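Local coordinates for protein beta-agarase B (PDB 1O4Z) that cleaves the beta-1,4 linkages of agarose at random with retention of anomeric configuration, as a homodimeric glycoside hydrolase of family 16, at residues B[290-295]-B[323-328]; B[154-159]-B[174-179]; B[49-54]-B[143-148]; B[239-244]-B[253-258]. One frame throughout, in Å; residues are numbered along the deposited sequence.

Contact 1 (B[290-295]-B[323-328]); sequences INTEDQ and NTFGVD. With NA (sodium ion), chain I.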
loop_
_atom_site.group_PDB
_atom_site.type_symbol
_atom_site.label_atom_id
_atom_site.label_comp_id
_atom_site.label_asym_id
_atom_site.label_seq_id
_atom_site.Cartn_x
_atom_site.Cartn_y
_atom_site.Cartn_z
ATOM N N ILE B 290 7.646 4.866 23.144
ATOM C CA ILE B 290 7.229 4.303 24.410
ATOM C C ILE B 290 7.119 5.466 25.379
ATOM O O ILE B 290 8.078 6.211 25.567
ATOM C CB ILE B 290 8.242 3.251 24.915
ATOM C CG1 ILE B 290 8.450 2.131 23.905
ATOM C CG2 ILE B 290 7.794 2.644 26.233
ATOM C CD1 ILE B 290 9.722 1.268 24.203
ATOM N N ASN B 291 5.943 5.637 25.969
ATOM C CA ASN B 291 5.713 6.735 26.888
ATOM C C ASN B 291 4.606 6.453 27.902
ATOM O O ASN B 291 4.014 5.381 27.922
ATOM C CB ASN B 291 5.416 8.044 26.118
ATOM C CG ASN B 291 4.005 8.094 25.517
ATOM O OD1 ASN B 291 3.079 7.428 25.978
ATOM N ND2 ASN B 291 3.847 8.905 24.494
ATOM N N THR B 292 4.360 7.427 28.766
ATOM C CA THR B 292 3.108 7.490 29.498
ATOM C C THR B 292 2.492 8.829 29.147
ATOM O O THR B 292 3.195 9.725 28.685
ATOM C CB THR B 292 3.295 7.311 31.040
ATOM O OG1 THR B 292 4.048 8.400 31.601
ATOM C CG2 THR B 292 4.110 6.055 31.359
ATOM N N GLU B 293 1.176 8.939 29.319
ATOM C CA GLU B 293 0.444 10.141 28.936
ATOM C C GLU B 293 -0.759 10.400 29.840
ATOM O O GLU B 293 -1.495 9.488 30.194
ATOM C CB GLU B 293 -0.063 10.021 27.494
ATOM C CG GLU B 293 0.997 10.142 26.424
ATOM C CD GLU B 293 0.451 9.834 25.042
ATOM O OE1 GLU B 293 -0.791 9.839 24.886
ATOM O OE2 GLU B 293 1.266 9.580 24.116
ATOM N N ASP B 294 -0.939 11.660 30.215
ATOM C CA ASP B 294 -2.248 12.154 30.652
ATOM C C ASP B 294 -2.994 12.661 29.420
ATOM O O ASP B 294 -2.551 13.611 28.759
ATOM C CB ASP B 294 -2.120 13.286 31.666
ATOM C CG ASP B 294 -3.452 13.812 32.101
ATOM O OD1 ASP B 294 -4.053 13.197 33.007
ATOM O OD2 ASP B 294 -3.996 14.819 31.588
ATOM N N GLN B 295 -4.127 12.052 29.124
ATOM C CA GLN B 295 -4.863 12.370 27.907
ATOM C C GLN B 295 -6.050 13.267 28.276
ATOM O O GLN B 295 -6.659 13.120 29.339
ATOM C CB GLN B 295 -5.287 11.079 27.190
ATOM C CG GLN B 295 -4.089 10.316 26.610
ATOM C CD GLN B 295 -4.347 8.857 26.200
ATOM O OE1 GLN B 295 -3.405 8.167 25.765
ATOM N NE2 GLN B 295 -5.582 8.381 26.347
ATOM N N ASN B 323 3.312 4.758 39.557
ATOM C CA ASN B 323 3.497 5.645 38.415
ATOM C C ASN B 323 4.832 5.467 37.703
ATOM O O ASN B 323 5.366 6.413 37.133
ATOM C CB ASN B 323 3.295 7.095 38.847
ATOM C CG ASN B 323 1.956 7.307 39.469
ATOM O OD1 ASN B 323 0.938 7.507 38.761
ATOM N ND2 ASN B 323 1.911 7.230 40.803
ATOM N N THR B 324 5.339 4.239 37.718
ATOM C CA THR B 324 6.533 3.864 36.970
ATOM C C THR B 324 6.180 2.764 35.974
ATOM O O THR B 324 5.723 1.695 36.345
ATOM C CB THR B 324 7.632 3.396 37.942
ATOM O OG1 THR B 324 8.049 4.507 38.737
ATOM C CG2 THR B 324 8.888 2.983 37.218
ATOM N N PHE B 325 6.342 3.072 34.699
ATOM C CA PHE B 325 6.105 2.135 33.611
ATOM C C PHE B 325 7.415 1.432 33.344
ATOM O O PHE B 325 8.435 2.066 33.180
ATOM C CB PHE B 325 5.623 2.905 32.372
ATOM C CG PHE B 325 5.221 2.052 31.190
ATOM C CD1 PHE B 325 4.608 0.822 31.346
ATOM C CD2 PHE B 325 5.422 2.530 29.894
ATOM C CE1 PHE B 325 4.230 0.060 30.226
ATOM C CE2 PHE B 325 5.036 1.796 28.777
ATOM C CZ PHE B 325 4.449 0.559 28.939
ATOM N N GLY B 326 7.378 0.111 33.332
ATOM C CA GLY B 326 8.551 -0.704 33.076
ATOM C C GLY B 326 8.422 -1.525 31.802
ATOM O O GLY B 326 7.402 -2.172 31.574
ATOM N N VAL B 327 9.461 -1.489 30.981
ATOM C CA VAL B 327 9.550 -2.292 29.775
ATOM C C VAL B 327 10.825 -3.109 29.860
ATOM O O VAL B 327 11.926 -2.565 29.820
ATOM C CB VAL B 327 9.579 -1.422 28.488
ATOM C CG1 VAL B 327 9.799 -2.307 27.247
ATOM C CG2 VAL B 327 8.268 -0.594 28.359
ATOM N N ASP B 328 10.672 -4.421 29.993
ATOM C CA ASP B 328 11.812 -5.332 30.075
ATOM C C ASP B 328 12.527 -5.403 28.723
ATOM O O ASP B 328 13.746 -5.359 28.662
ATOM C CB ASP B 328 11.322 -6.711 30.522
ATOM C CG ASP B 328 12.447 -7.730 30.709
ATOM O OD1 ASP B 328 13.638 -7.359 30.807
ATOM O OD2 ASP B 328 12.207 -8.949 30.774
HETATM NA NA NA I . 15.518 -6.315 29.873
#
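Phe325 meets both Ile290 and Thr292, whose side chains point across at it from strand 290-293. Ile290 brings up its methyl branch: CG2 lies 3.8 Å from Phe325 CE2, the two side chains crossing at about a right angle. Thr292 passes Phe325 in the opposite sense and touches nearer the backbone, its CG2 3.6 Å from Phe325 CB. The ring itself is brought to Ile290 CG2 and Asn291 O by a chi1 of -175°, which sets CG anti to the phenylalanine's own N; Asn291 O is 3.7 Å from Phe325 CD2. Val327 CG2 sits over one face of that ring, toward its rim, and also touches Ile290 CG2. No hydrogen bond crosses: the strand axes are 8.4 Å apart and run at 161°, the face-to-face packing of two sheets in the beta-sandwich jelly roll of family 16. Branched and aromatic residues suit such an interlayer, where the meeting side chains are mostly hydrocarbon. Replacing Phe325 by an alanine would probably open a gap between the sheets beside Ile290 CG2, Val327 CG2 and Asn291 O, with Thr292 keeping only the beta carbon. On the other side of strand 290-293, Asn291 ND2 donates to the anti lone pair of Glu293 OE2 at 2.7 Å, which probably steadies a glutamate that binds substrate. Beyond Val327, Asp328 chelates sodium through its O (2.4 Å) and OD1 (2.3 Å); Asn68 O and Gly112 O also bind the ion.

Contact 2 (B[154-159]-B[174-179]); sequences TLASDV and EAYGAD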
loop_
_atom_site.group_PDB
_atom_site.type_symbol
_atom_site.label_atom_id
_atom_site.label_comp_id
_atom_site.label_asym_id
_atom_site.label_seq_id
_atom_site.Cartn_x
_atom_site.Cartn_y
_atom_site.Cartn_z
ATOM N N THR B 154 -3.888 5.988 36.624
ATOM C CA THR B 154 -4.886 6.464 35.671
ATOM C C THR B 154 -4.220 6.952 34.377
ATOM O O THR B 154 -4.872 7.059 33.351
ATOM C CB THR B 154 -5.762 7.620 36.259
ATOM O OG1 THR B 154 -4.950 8.582 36.961
ATOM C CG2 THR B 154 -6.771 7.094 37.309
ATOM N N LEU B 155 -2.924 7.247 34.433
ATOM C CA LEU B 155 -2.171 7.603 33.242
ATOM C C LEU B 155 -2.131 6.429 32.257
ATOM O O LEU B 155 -2.233 5.281 32.655
ATOM C CB LEU B 155 -0.745 8.036 33.609
ATOM C CG LEU B 155 -0.616 9.272 34.521
ATOM C CD1 LEU B 155 0.821 9.486 35.004
ATOM C CD2 LEU B 155 -1.141 10.569 33.856
ATOM N N ALA B 156 -1.988 6.747 30.970
ATOM C CA ALA B 156 -1.810 5.754 29.919
ATOM C C ALA B 156 -0.392 5.212 29.926
ATOM O O ALA B 156 0.564 5.962 30.090
ATOM C CB ALA B 156 -2.110 6.376 28.574
ATOM N N SER B 157 -0.268 3.900 29.787
ATOM C CA SER B 157 1.009 3.226 29.554
ATOM C C SER B 157 0.977 2.834 28.069
ATOM O O SER B 157 0.052 2.138 27.630
ATOM C CB SER B 157 1.113 2.015 30.460
ATOM O OG SER B 157 0.998 2.383 31.823
ATOM N N ASP B 158 1.943 3.330 27.290
ATOM C CA ASP B 158 1.883 3.235 25.833
ATOM C C ASP B 158 3.152 2.683 25.208
ATOM O O ASP B 158 4.260 3.082 25.574
ATOM C CB ASP B 158 1.629 4.597 25.165
ATOM C CG ASP B 158 0.480 5.357 25.780
ATOM O OD1 ASP B 158 -0.605 4.751 25.934
ATOM O OD2 ASP B 158 0.583 6.571 26.119
ATOM N N VAL B 159 2.950 1.771 24.255
ATOM C CA VAL B 159 3.940 1.392 23.260
ATOM C C VAL B 159 3.239 1.501 21.926
ATOM O O VAL B 159 2.251 0.827 21.678
ATOM C CB VAL B 159 4.433 -0.053 23.431
ATOM C CG1 VAL B 159 5.572 -0.356 22.405
ATOM C CG2 VAL B 159 4.897 -0.291 24.855
ATOM N N GLU B 174 -2.029 0.441 24.685
ATOM C CA GLU B 174 -2.494 1.666 25.330
ATOM C C GLU B 174 -3.414 1.227 26.459
ATOM O O GLU B 174 -4.469 0.666 26.203
ATOM C CB GLU B 174 -3.223 2.581 24.329
ATOM C CG GLU B 174 -3.936 3.778 24.960
ATOM C CD GLU B 174 -4.431 4.800 23.945
ATOM O OE1 GLU B 174 -5.157 4.418 22.991
ATOM O OE2 GLU B 174 -4.110 6.004 24.110
ATOM N N ALA B 175 -2.996 1.436 27.702
ATOM C CA ALA B 175 -3.696 0.849 28.848
ATOM C C ALA B 175 -3.650 1.761 30.048
ATOM O O ALA B 175 -2.617 2.345 30.349
ATOM C CB ALA B 175 -3.088 -0.495 29.203
ATOM N N TYR B 176 -4.776 1.853 30.744
ATOM C CA TYR B 176 -4.926 2.695 31.926
ATOM C C TYR B 176 -5.145 1.744 33.093
ATOM O O TYR B 176 -6.245 1.260 33.293
ATOM C CB TYR B 176 -6.114 3.651 31.735
ATOM C CG TYR B 176 -6.162 4.328 30.367
ATOM C CD1 TYR B 176 -6.773 3.691 29.271
ATOM C CD2 TYR B 176 -5.611 5.599 30.168
ATOM C CE1 TYR B 176 -6.828 4.290 28.020
ATOM C CE2 TYR B 176 -5.677 6.222 28.903
ATOM C CZ TYR B 176 -6.291 5.555 27.828
ATOM O OH TYR B 176 -6.358 6.141 26.571
ATOM N N GLY B 177 -4.088 1.469 33.849
ATOM C CA GLY B 177 -4.050 0.272 34.674
ATOM C C GLY B 177 -4.443 0.342 36.137
ATOM O O GLY B 177 -4.396 -0.692 36.811
ATOM N N ALA B 178 -4.786 1.530 36.636
ATOM C CA ALA B 178 -5.049 1.706 38.070
ATOM C C ALA B 178 -6.199 0.825 38.560
ATOM O O ALA B 178 -7.184 0.617 37.839
ATOM C CB ALA B 178 -5.348 3.174 38.388
ATOM N N ASP B 179 -6.066 0.307 39.782
ATOM C CA ASP B 179 -7.176 -0.372 40.451
ATOM C C ASP B 179 -8.270 0.628 40.820
ATOM O O ASP B 179 -9.449 0.302 40.809
ATOM C CB ASP B 179 -6.703 -1.061 41.734
ATOM C CG ASP B 179 -5.542 -2.019 41.505
ATOM O OD1 ASP B 179 -5.643 -2.882 40.602
ATOM O OD2 ASP B 179 -4.492 -1.971 42.204
HETATM O O HOH W 1 -1.224 2.830 32.875
#
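Ser157 and Ala175 hold the two strands together by a reciprocal pair of backbone bonds: Ser157 N gives to Ala175 O at 2.9 Å, almost straight at 168°, and Ala175 N returns to Ser157 O at 3.1 Å, more bent. On one face, Ala156 CB is 3.6 Å from Tyr176 CE2, a small methyl being what fits against a ring, while Thr154 O comes to the ring edge near its plane, 3.6 Å from Tyr176 CD2. Replacing Tyr176 by an alanine is likely to leave Ala156 CB without its ring and Arg298 without its cation-pi partner. On the same face a chi1 of 171° turns Glu174 CG opposite its own N, and the chain runs on extended alongside Asp158. Asp158 OD1 packs 3.6 Å from Glu174 CG and 4.1 Å from Glu174 OE2, the carboxylates 77° apart; this buried OD1 has no partner in the model, whereas Glu174 OE1 is bonded to His196. A water between Leu155 O, Ser157 OG and Ala175 O fills in where the strands diverge. Further out, Met151 N bonds Ser157 OG, and Gln295 is the partner of Tyr176 OH. This is an antiparallel hairpin in the substrate-binding sheet of the family 16 jelly roll, carrying Glu174, probably the proton donor.

Contact 3 (B[49-54]-B[143-148]); sequences PVPADA and YIEARA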
loop_
_atom_site.group_PDB
_atom_site.type_symbol
_atom_site.label_atom_id
_atom_site.label_comp_id
_atom_site.label_asym_id
_atom_site.label_seq_id
_atom_site.Cartn_x
_atom_site.Cartn_y
_atom_site.Cartn_z
ATOM N N PRO B 49 9.452 -18.052 20.575
ATOM C CA PRO B 49 8.868 -18.075 19.235
ATOM C C PRO B 49 8.042 -16.825 18.927
ATOM O O PRO B 49 7.346 -16.323 19.815
ATOM C CB PRO B 49 7.965 -19.305 19.287
ATOM C CG PRO B 49 8.647 -20.206 20.246
ATOM C CD PRO B 49 9.155 -19.291 21.319
ATOM N N VAL B 50 8.124 -16.319 17.700
ATOM C CA VAL B 50 7.216 -15.247 17.305
ATOM C C VAL B 50 5.885 -15.856 16.840
ATOM O O VAL B 50 5.850 -16.795 16.037
ATOM C CB VAL B 50 7.859 -14.151 16.354
ATOM C CG1 VAL B 50 9.331 -14.385 16.118
ATOM C CG2 VAL B 50 7.079 -13.925 15.049
ATOM N N PRO B 51 4.797 -15.373 17.424
ATOM C CA PRO B 51 3.486 -16.010 17.238
ATOM C C PRO B 51 2.857 -15.753 15.892
ATOM O O PRO B 51 1.974 -16.513 15.499
ATOM C CB PRO B 51 2.628 -15.382 18.349
ATOM C CG PRO B 51 3.266 -13.995 18.610
ATOM C CD PRO B 51 4.731 -14.219 18.350
ATOM N N ALA B 52 3.271 -14.674 15.223
ATOM C CA ALA B 52 2.784 -14.375 13.887
ATOM C C ALA B 52 3.410 -15.389 12.937
ATOM O O ALA B 52 4.529 -15.844 13.180
ATOM C CB ALA B 52 3.164 -12.980 13.499
ATOM N N ASP B 53 2.696 -15.754 11.883
ATOM C CA ASP B 53 3.212 -16.716 10.894
ATOM C C ASP B 53 3.921 -15.987 9.753
ATOM O O ASP B 53 3.280 -15.279 8.969
ATOM C CB ASP B 53 2.077 -17.589 10.323
ATOM C CG ASP B 53 2.591 -18.720 9.405
ATOM O OD1 ASP B 53 3.834 -18.959 9.332
ATOM O OD2 ASP B 53 1.814 -19.431 8.721
ATOM N N ALA B 54 5.237 -16.173 9.657
ATOM C CA ALA B 54 6.035 -15.529 8.599
ATOM C C ALA B 54 5.524 -15.847 7.191
ATOM O O ALA B 54 5.647 -15.028 6.288
ATOM C CB ALA B 54 7.516 -15.923 8.717
ATOM N N TYR B 143 7.015 -7.676 12.775
ATOM C CA TYR B 143 6.440 -8.062 14.067
ATOM C C TYR B 143 7.188 -7.324 15.161
ATOM O O TYR B 143 8.417 -7.408 15.231
ATOM C CB TYR B 143 6.550 -9.568 14.329
ATOM C CG TYR B 143 5.880 -9.941 15.633
ATOM C CD1 TYR B 143 4.498 -9.933 15.738
ATOM C CD2 TYR B 143 6.615 -10.250 16.764
ATOM C CE1 TYR B 143 3.862 -10.247 16.923
ATOM C CE2 TYR B 143 5.978 -10.576 17.974
ATOM C CZ TYR B 143 4.598 -10.567 18.032
ATOM O OH TYR B 143 3.924 -10.859 19.189
ATOM N N ILE B 144 6.448 -6.607 16.003
ATOM C CA ILE B 144 7.018 -5.807 17.085
ATOM C C ILE B 144 6.325 -6.143 18.404
ATOM O O ILE B 144 5.112 -6.076 18.490
ATOM C CB ILE B 144 6.830 -4.305 16.779
ATOM C CG1 ILE B 144 7.526 -3.938 15.463
ATOM C CG2 ILE B 144 7.354 -3.454 17.939
ATOM C CD1 ILE B 144 7.079 -2.609 14.883
ATOM N N GLU B 145 7.100 -6.477 19.431
ATOM C CA GLU B 145 6.541 -6.967 20.688
ATOM C C GLU B 145 7.302 -6.418 21.869
ATOM O O GLU B 145 8.530 -6.489 21.904
ATOM C CB GLU B 145 6.598 -8.484 20.728
ATOM C CG GLU B 145 5.686 -9.122 21.760
ATOM C CD GLU B 145 5.874 -10.624 21.812
ATOM O OE1 GLU B 145 6.983 -11.032 22.215
ATOM O OE2 GLU B 145 4.937 -11.384 21.418
ATOM N N ALA B 146 6.577 -5.858 22.829
ATOM C CA ALA B 146 7.168 -5.371 24.065
ATOM C C ALA B 146 6.726 -6.223 25.255
ATOM O O ALA B 146 5.551 -6.562 25.385
ATOM C CB ALA B 146 6.788 -3.923 24.300
ATOM N N ARG B 147 7.668 -6.574 26.117
ATOM C CA ARG B 147 7.353 -7.146 27.419
ATOM C C ARG B 147 7.318 -5.991 28.420
ATOM O O ARG B 147 8.330 -5.376 28.711
ATOM C CB ARG B 147 8.415 -8.163 27.817
ATOM C CG ARG B 147 8.218 -8.808 29.181
ATOM C CD ARG B 147 9.026 -10.092 29.349
ATOM N NE ARG B 147 8.555 -10.877 30.483
ATOM C CZ ARG B 147 8.914 -10.656 31.742
ATOM N NH1 ARG B 147 9.768 -9.685 32.048
ATOM N NH2 ARG B 147 8.424 -11.419 32.706
ATOM N N ALA B 148 6.138 -5.691 28.924
ATOM C CA ALA B 148 5.911 -4.468 29.677
ATOM C C ALA B 148 4.950 -4.704 30.838
ATOM O O ALA B 148 4.062 -5.570 30.779
ATOM C CB ALA B 148 5.343 -3.410 28.749
#
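The ring of Tyr143 is met by three consecutive residues, Val50, Pro51 and Ala52, all approaching obliquely, while at its edge, in the ring plane, lies Glu145 OE2. The tyrosine stands on strand 142-149 of the outer sheet of the beta-sandwich, and the N-terminal segment 49-54, which has no regular structure, is draped against it just before strand 58-62. Alternation along the strand decides who takes part: Tyr143 and Glu145 point to this segment, whereas Ile144 and Ala146 do not. The tyrosine stretches out toward the segment because its chi1 of -177° turns CG away from the backbone N, and it offers different parts of the ring. Val50 runs antiparallel alongside the tyrosine, its CG2 4.1 Å from Tyr143 CD2, and Ala52 CB comes 4.0 Å from Tyr143 CD1. These are modest aliphatic groups, able to sit against an aromatic without pushing the chain away. Trp60 of strand 58-62 adjoins the same patch, touching Val50 and Tyr143 and giving its indole N-H to Ala52 O, and Tyr245 packs on Pro51 and Ala52. The polar end of the tyrosine is satisfied close by: OH donates to Glu145 OE2 over a short 2.5 Å, arriving from above the carboxylate plane, 44° out of it. That carboxylate also makes salt bridges with Arg231 and Arg331, so its rotation is probably well fixed and the phenol held in place. Pro51, rigid and apolar, crosses the tyrosine at about a right angle, with its CD 3.7 Å from Tyr143 CZ and its CG 3.3 Å from Tyr143 OH.

Contact 4 (B[239-244]-B[253-258]); sequences PWHLEY and TVSGKD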
loop_
_atom_site.group_PDB
_atom_site.type_symbol
_atom_site.label_atom_id
_atom_site.label_comp_id
_atom_site.label_asym_id
_atom_site.label_seq_id
_atom_site.Cartn_x
_atom_site.Cartn_y
_atom_site.Cartn_z
ATOM N N PRO B 239 -0.217 -2.689 4.531
ATOM C CA PRO B 239 -1.008 -1.495 4.854
ATOM C C PRO B 239 -2.467 -1.735 5.221
ATOM O O PRO B 239 -3.118 -0.809 5.671
ATOM C CB PRO B 239 -0.900 -0.653 3.574
ATOM C CG PRO B 239 0.343 -1.116 2.934
ATOM C CD PRO B 239 0.327 -2.598 3.164
ATOM N N TRP B 240 -2.971 -2.942 5.033
ATOM C CA TRP B 240 -4.376 -3.243 5.253
ATOM C C TRP B 240 -4.581 -4.411 6.216
ATOM O O TRP B 240 -5.674 -4.976 6.280
ATOM C CB TRP B 240 -5.037 -3.575 3.909
ATOM C CG TRP B 240 -5.000 -2.441 2.981
ATOM C CD1 TRP B 240 -4.292 -2.353 1.821
ATOM C CD2 TRP B 240 -5.691 -1.199 3.124
ATOM N NE1 TRP B 240 -4.495 -1.125 1.240
ATOM C CE2 TRP B 240 -5.351 -0.397 2.016
ATOM C CE3 TRP B 240 -6.565 -0.675 4.086
ATOM C CZ2 TRP B 240 -5.850 0.888 1.840
ATOM C CZ3 TRP B 240 -7.062 0.598 3.914
ATOM C CH2 TRP B 240 -6.706 1.368 2.794
ATOM N N HIS B 241 -3.556 -4.775 6.976
ATOM C CA HIS B 241 -3.664 -5.964 7.815
ATOM C C HIS B 241 -2.792 -5.885 9.065
ATOM O O HIS B 241 -1.567 -5.839 8.968
ATOM C CB HIS B 241 -3.304 -7.219 6.994
ATOM C CG HIS B 241 -3.702 -8.512 7.644
ATOM N ND1 HIS B 241 -2.944 -9.123 8.623
ATOM C CD2 HIS B 241 -4.760 -9.330 7.429
ATOM C CE1 HIS B 241 -3.530 -10.247 8.996
ATOM N NE2 HIS B 241 -4.633 -10.400 8.284
ATOM N N LEU B 242 -3.450 -5.885 10.222
ATOM C CA LEU B 242 -2.795 -5.919 11.533
ATOM C C LEU B 242 -3.284 -7.111 12.351
ATOM O O LEU B 242 -4.466 -7.436 12.335
ATOM C CB LEU B 242 -3.096 -4.659 12.330
ATOM C CG LEU B 242 -2.902 -3.316 11.644
ATOM C CD1 LEU B 242 -3.458 -2.203 12.542
ATOM C CD2 LEU B 242 -1.455 -3.089 11.306
ATOM N N GLU B 243 -2.375 -7.734 13.093
ATOM C CA GLU B 243 -2.708 -8.784 14.055
ATOM C C GLU B 243 -2.107 -8.435 15.403
ATOM O O GLU B 243 -0.942 -8.142 15.490
ATOM C CB GLU B 243 -2.125 -10.117 13.614
ATOM C CG GLU B 243 -2.891 -10.781 12.490
ATOM C CD GLU B 243 -2.134 -11.923 11.818
ATOM O OE1 GLU B 243 -1.146 -12.440 12.369
ATOM O OE2 GLU B 243 -2.554 -12.324 10.716
ATOM N N TYR B 244 -2.912 -8.480 16.451
ATOM C CA TYR B 244 -2.482 -8.136 17.792
ATOM C C TYR B 244 -2.314 -9.417 18.636
ATOM O O TYR B 244 -3.191 -10.270 18.650
ATOM C CB TYR B 244 -3.516 -7.195 18.417
ATOM C CG TYR B 244 -3.631 -5.831 17.733
ATOM C CD1 TYR B 244 -4.502 -5.620 16.646
ATOM C CD2 TYR B 244 -2.882 -4.758 18.178
ATOM C CE1 TYR B 244 -4.598 -4.353 16.032
ATOM C CE2 TYR B 244 -2.973 -3.524 17.595
ATOM C CZ TYR B 244 -3.834 -3.321 16.511
ATOM O OH TYR B 244 -3.894 -2.072 15.958
ATOM N N THR B 253 -7.680 -9.342 14.964
ATOM C CA THR B 253 -7.257 -9.114 13.598
ATOM C C THR B 253 -8.065 -7.967 12.999
ATOM O O THR B 253 -9.300 -8.003 12.999
ATOM C CB THR B 253 -7.464 -10.385 12.779
ATOM O OG1 THR B 253 -6.677 -11.451 13.326
ATOM C CG2 THR B 253 -6.925 -10.211 11.362
ATOM N N VAL B 254 -7.356 -6.965 12.493
ATOM C CA VAL B 254 -7.945 -5.790 11.865
ATOM C C VAL B 254 -7.467 -5.820 10.416
ATOM O O VAL B 254 -6.339 -5.461 10.118
ATOM C CB VAL B 254 -7.479 -4.523 12.596
ATOM C CG1 VAL B 254 -7.922 -3.239 11.893
ATOM C CG2 VAL B 254 -7.954 -4.550 14.048
ATOM N N SER B 255 -8.350 -6.245 9.514
ATOM C CA SER B 255 -7.982 -6.527 8.131
ATOM C C SER B 255 -8.990 -5.951 7.160
ATOM O O SER B 255 -10.193 -6.083 7.349
ATOM C CB SER B 255 -7.899 -8.028 7.933
ATOM O OG SER B 255 -7.282 -8.324 6.709
ATOM N N GLY B 256 -8.504 -5.317 6.102
ATOM C CA GLY B 256 -9.379 -4.813 5.064
ATOM C C GLY B 256 -9.641 -3.328 5.149
ATOM O O GLY B 256 -9.496 -2.696 6.200
ATOM N N LYS B 257 -10.035 -2.784 4.013
ATOM C CA LYS B 257 -10.196 -1.356 3.809
ATOM C C LYS B 257 -11.359 -0.763 4.602
ATOM O O LYS B 257 -11.324 0.423 4.966
ATOM C CB LYS B 257 -10.384 -1.079 2.304
ATOM C CG LYS B 257 -9.055 -0.986 1.541
ATOM C CD LYS B 257 -9.176 -1.262 0.048
ATOM C CE LYS B 257 -9.120 0.024 -0.810
ATOM N NZ LYS B 257 -8.178 0.043 -1.999
ATOM N N ASP B 258 -12.383 -1.584 4.841
ATOM C CA ASP B 258 -13.610 -1.143 5.512
ATOM C C ASP B 258 -13.375 -0.865 6.990
ATOM O O ASP B 258 -14.095 -0.075 7.587
ATOM C CB ASP B 258 -14.729 -2.186 5.365
ATOM C CG ASP B 258 -15.283 -2.261 3.941
ATOM O OD1 ASP B 258 -14.945 -1.470 3.020
ATOM O OD2 ASP B 258 -16.110 -3.167 3.679
HETATM O O HOH W 2 -6.964 -6.990 4.143
#
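Leu242 and Val254 form a hydrogen-bonded antiparallel pair through Leu242 N to Val254 O and Val254 N to Leu242 O, both 2.9 Å, and Gly256 N adds a third backbone bond to Trp240 O, also 2.9 Å and in the carbonyl plane. A water joins Trp240 O to Ser255 OG. Gly256 then serves as N-cap of helix 257-260, with a positive phi (101°) at which a beta carbon would collide with the carbonyl oxygen of the residue before, so glycine suits the place. The aromatic contact is a CH-pi one: Lys257 CG stands 3.4 Å from the centroid of the six-membered ring of Trp240, only 7° off its normal. Pro239 CB lies toward the rim of the opposite face. Lysine suits the place because its aliphatic stem covers the indole while the chain, bent at chi3 and chi4 beyond CG, takes NZ to a salt bridge with Asp277 and a weak bond to Tyr140 of the second subunit. Apolar packing is shared by Leu242 and Val254, and Val254 CG2 comes to the ring edge of Tyr244, 3.9 Å from CE1; the tyrosine hydroxyl is bonded to Ser198 O. Segments 239-244 and 253-258 belong to the beta hairpin of strands 241-246 and 249-255, which joins the outer sheet of the jelly roll through strand 230-238.

How the contacts relate
Contacts 1 and 2 form the catalytic side, their centres about 7 Å apart, with strands 286-293 and 156-163 adjacent and Asp158 about 3 Å from the substrate-binding Glu293, side chain to side chain. Contact 1 reaches from this sheet to strand 324-337 of the other; there contact 3, about 20 Å away between centres, takes over on the neighbouring strand 142-149, linked by the salt bridge Asp328 OD2 to Arg147 NH1 at 2.8 Å. Contact 3 also approaches contact 2 through the sandwich interior, Ala146 CB packing 4.1 Å from Val159 CG2. Contact 4 is remote from contact 1 (nearest atoms about 14 Å) but close to contact 3 (about 4 Å); its Tyr244 lies about 9 Å from Glu169, the probable nucleophile, between side chains.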